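Local atomic coordinates of selenium-binding protein (Sulfolobus tokodaii, PDB entry 2ECE), a protein that is of unproven function but belongs to the selenium-binding protein family, folds as a beta-propeller and may bind selenium. Residues A[337-340]-A[345-348]; A[370-373]-A[377-380]. All blocks are in the same frame, centred on the assembly; numbering follows the deposited sequence.

From the N terminus, the chain first reaches contact 1, where strand 334-339 turns back and pairs with strand 344-349. This closes a short hairpin, with residues 340-343 as its turn. The chain then runs through strand 357-363, the outermost strand of the same four-stranded sheet, and enters the long connection to strand 386-388. Contact 2 closes a tighter loop there, with three residues between 370-373 and 377-380. The two loops follow in series and neither nests in nor crosses the other. The centres of contact 1 and contact 2 lie about 16 Å apart, and the two do not touch. Contact 1 holds the middle of one sheet, and contact 2 packs on the next, at 417-423 and 429-438.

Contact 1: residues A[337-340]-A[345-348]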
# COMPACT_ATOMS: atom_id res chain seq x y z
N LEU A 337 -6.87 -8.42 5.17
CA LEU A 337 -6.14 -8.86 3.99
C LEU A 337 -7.07 -8.81 2.80
O LEU A 337 -8.29 -8.96 2.94
CB LEU A 337 -5.66 -10.32 4.10
CG LEU A 337 -5.20 -11.11 5.33
CD1 LEU A 337 -4.58 -12.41 4.83
CD2 LEU A 337 -4.20 -10.34 6.16
N SER A 338 -6.50 -8.61 1.62
CA SER A 338 -7.28 -8.62 0.40
C SER A 338 -6.79 -9.84 -0.35
O SER A 338 -5.61 -10.20 -0.28
CB SER A 338 -7.03 -7.35 -0.42
OG SER A 338 -5.68 -7.27 -0.85
N LEU A 339 -7.70 -10.52 -1.04
CA LEU A 339 -7.33 -11.69 -1.83
C LEU A 339 -7.70 -11.28 -3.25
O LEU A 339 -8.85 -11.40 -3.66
CB LEU A 339 -8.12 -12.93 -1.41
CG LEU A 339 -7.60 -13.76 -0.23
CD1 LEU A 339 -7.81 -13.00 1.07
CD2 LEU A 339 -8.34 -15.10 -0.18
N TRP A 340 -6.70 -10.79 -3.97
CA TRP A 340 -6.88 -10.31 -5.33
C TRP A 340 -7.14 -11.42 -6.34
O TRP A 340 -7.59 -11.15 -7.45
CB TRP A 340 -5.65 -9.51 -5.74
CG TRP A 340 -5.84 -8.69 -6.96
CD1 TRP A 340 -6.70 -7.63 -7.10
CD2 TRP A 340 -5.13 -8.80 -8.19
NE1 TRP A 340 -6.55 -7.07 -8.36
CE2 TRP A 340 -5.59 -7.78 -9.04
CE3 TRP A 340 -4.13 -9.67 -8.66
CZ2 TRP A 340 -5.10 -7.59 -10.33
CZ3 TRP A 340 -3.64 -9.49 -9.95
CH2 TRP A 340 -4.12 -8.46 -10.77
N VAL A 345 -11.93 -9.97 1.11
CA VAL A 345 -11.30 -9.07 2.05
C VAL A 345 -11.62 -9.82 3.34
O VAL A 345 -12.78 -10.19 3.57
CB VAL A 345 -11.95 -7.67 2.13
CG1 VAL A 345 -11.30 -6.89 3.26
CG2 VAL A 345 -11.75 -6.91 0.82
N ARG A 346 -10.60 -10.08 4.14
CA ARG A 346 -10.78 -10.79 5.40
C ARG A 346 -10.34 -9.92 6.57
O ARG A 346 -9.53 -9.00 6.41
CB ARG A 346 -9.96 -12.08 5.41
CG ARG A 346 -10.35 -13.08 4.34
CD ARG A 346 -9.55 -14.37 4.49
NE ARG A 346 -9.94 -15.38 3.52
CZ ARG A 346 -9.57 -16.65 3.57
NH1 ARG A 346 -8.80 -17.09 4.56
NH2 ARG A 346 -9.99 -17.50 2.64
N GLN A 347 -10.88 -10.24 7.74
CA GLN A 347 -10.55 -9.54 8.97
C GLN A 347 -10.06 -10.59 9.96
O GLN A 347 -10.77 -11.55 10.26
CB GLN A 347 -11.78 -8.84 9.55
CG GLN A 347 -11.55 -8.25 10.93
CD GLN A 347 -12.84 -7.89 11.64
OE1 GLN A 347 -13.11 -6.72 11.93
NE2 GLN A 347 -13.66 -8.89 11.92
N TYR A 348 -8.84 -10.43 10.45
CA TYR A 348 -8.28 -11.36 11.42
C TYR A 348 -8.07 -10.67 12.75
O TYR A 348 -7.45 -9.61 12.82
CB TYR A 348 -6.94 -11.93 10.94
CG TYR A 348 -7.03 -12.95 9.84
CD1 TYR A 348 -7.19 -12.56 8.51
CD2 TYR A 348 -6.95 -14.31 10.12
CE1 TYR A 348 -7.26 -13.51 7.49
CE2 TYR A 348 -7.02 -15.27 9.11
CZ TYR A 348 -7.18 -14.86 7.80
OH TYR A 348 -7.24 -15.80 6.79
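The carbonyl oxygen of L337 receives two groups from the opposite strand. R346 N donates a hydrogen bond to L337 O at 2.8 Å, with an angle of 161° at the hydrogen. V345 CA brings a CA-H...O contact to the same L337 O at 3.1 Å. The return bond runs from L337 N to R346 O at 3.0 Å. L337 and R346 are thus an antiparallel hydrogen-bonded pair, and S338 and V345 are the next, non-hydrogen-bonded pair. On the face that carries L337 and R346, the L337 and Y348 side chains cross at about a right angle. L337 CG is 3.8 Å from Y348 CE1. R346 is extended from CG to NE, which carries its guanidinium beyond the backbone and past the methyls of L339. L339 CD1 and CD2 each lie 4.0 Å from R346 NE. R346 NH1 donates in the guanidinium plane to Y348 OH at 3.0 Å, while NE forms a salt bridge with E344. These two partners should restrict rotation of the group. I300 of strand 291-304, in the preceding sheet, touches L337, R346 and Y348. The paired segments belong to a beta hairpin formed by the two inner strands of a four-stranded antiparallel sheet, the blade architecture of a beta-propeller.

Contact 2: residues A[370-373]-A[377-380]; sequences RADH and HKLT
D372 reaches K378 through its carboxylate. D372 CB starts 3.5 Å from H377 O. CG sits beside the backbone N, anti to the carbonyl carbon, and brings the carboxylate to the lysine. D372 OD1 lies 3.5 Å from K378 CD, an apolar neighbour. D372 OD2 ends the chain in a salt bridge to K378 NZ at 2.7 Å. The amine approaches OD2 on its syn side, 28° out of the carboxylate plane. K378 is bent at chi2 (-63°), which turns its tip back toward the aspartate. One residue along from D372, H373 N donates a nearly straight hydrogen bond to H377 O at 2.9 Å. The two segments lie in the connection between neighbouring sheets of the beta-propeller, and they form an irregular loop without helix or strand. At the start of 370-373, R370 and A371 both face G365 in a G1 beta bulge. H373 and H377 lie side by side and point the same way. The edge of the H377 ring is turned to the face of H373 in an offset edge-to-face pair, with planes at 65°. H373 ND1 also accepts a hydrogen bond from A375 N, and F436 packs against both histidine rings. L379 points toward 370-373. L379 CD1 lies 3.5 Å from A371 O, and L379 CD2 is 3.9 Å from H373 CB. The same leucine touches W417 and F436 of the next sheet.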
# COMPACT_ATOMS: atom_id res chain seq x y z
N ARG A 370 -16.20 -14.24 -8.47
CA ARG A 370 -16.91 -13.47 -9.49
C ARG A 370 -18.12 -12.81 -8.83
O ARG A 370 -19.18 -12.65 -9.44
CB ARG A 370 -17.38 -14.37 -10.63
CG ARG A 370 -16.59 -14.20 -11.92
CD ARG A 370 -15.20 -14.80 -11.82
NE ARG A 370 -14.31 -14.40 -12.91
CZ ARG A 370 -13.73 -13.20 -13.00
NH1 ARG A 370 -13.95 -12.29 -12.06
NH2 ARG A 370 -12.93 -12.92 -14.02
N ALA A 371 -17.94 -12.42 -7.57
CA ALA A 371 -19.01 -11.80 -6.78
C ALA A 371 -19.32 -10.36 -7.15
O ALA A 371 -18.44 -9.50 -7.16
CB ALA A 371 -18.66 -11.89 -5.30
N ASP A 372 -20.59 -10.10 -7.45
CA ASP A 372 -21.02 -8.75 -7.79
C ASP A 372 -21.33 -8.03 -6.49
O ASP A 372 -21.44 -8.65 -5.43
CB ASP A 372 -22.27 -8.77 -8.67
CG ASP A 372 -21.98 -9.24 -10.08
OD1 ASP A 372 -20.81 -9.14 -10.52
OD2 ASP A 372 -22.92 -9.69 -10.76
N HIS A 373 -21.46 -6.71 -6.56
CA HIS A 373 -21.76 -5.90 -5.38
C HIS A 373 -23.21 -6.12 -4.97
O HIS A 373 -24.09 -6.27 -5.83
CB HIS A 373 -21.50 -4.43 -5.70
CG HIS A 373 -21.43 -3.54 -4.50
ND1 HIS A 373 -22.55 -2.97 -3.92
CD2 HIS A 373 -20.37 -3.12 -3.76
CE1 HIS A 373 -22.18 -2.24 -2.89
NE2 HIS A 373 -20.87 -2.31 -2.77
N HIS A 377 -23.94 -3.64 -8.74
CA HIS A 377 -22.79 -3.32 -9.58
C HIS A 377 -21.92 -4.52 -9.95
O HIS A 377 -21.58 -5.35 -9.10
CB HIS A 377 -21.90 -2.28 -8.90
CG HIS A 377 -22.66 -1.09 -8.39
ND1 HIS A 377 -22.92 -0.89 -7.05
CD2 HIS A 377 -23.20 -0.03 -9.03
CE1 HIS A 377 -23.59 0.23 -6.89
NE2 HIS A 377 -23.78 0.77 -8.08
N LYS A 378 -21.54 -4.60 -11.23
CA LYS A 378 -20.67 -5.66 -11.70
C LYS A 378 -19.26 -5.25 -11.28
O LYS A 378 -18.81 -4.14 -11.57
CB LYS A 378 -20.75 -5.80 -13.22
CG LYS A 378 -22.11 -6.25 -13.73
CD LYS A 378 -22.45 -7.65 -13.23
CE LYS A 378 -23.88 -8.04 -13.59
NZ LYS A 378 -24.20 -9.43 -13.15
N LEU A 379 -18.57 -6.14 -10.58
CA LEU A 379 -17.23 -5.85 -10.09
C LEU A 379 -16.13 -6.59 -10.84
O LEU A 379 -16.00 -7.81 -10.70
CB LEU A 379 -17.12 -6.19 -8.61
CG LEU A 379 -18.17 -5.61 -7.65
CD1 LEU A 379 -17.91 -6.13 -6.24
CD2 LEU A 379 -18.11 -4.08 -7.69
N THR A 380 -15.33 -5.86 -11.62
CA THR A 380 -14.22 -6.48 -12.33
C THR A 380 -13.04 -6.54 -11.35
O THR A 380 -13.03 -5.83 -10.35
CB THR A 380 -13.80 -5.65 -13.57
OG1 THR A 380 -13.46 -4.32 -13.17
CG2 THR A 380 -14.94 -5.60 -14.58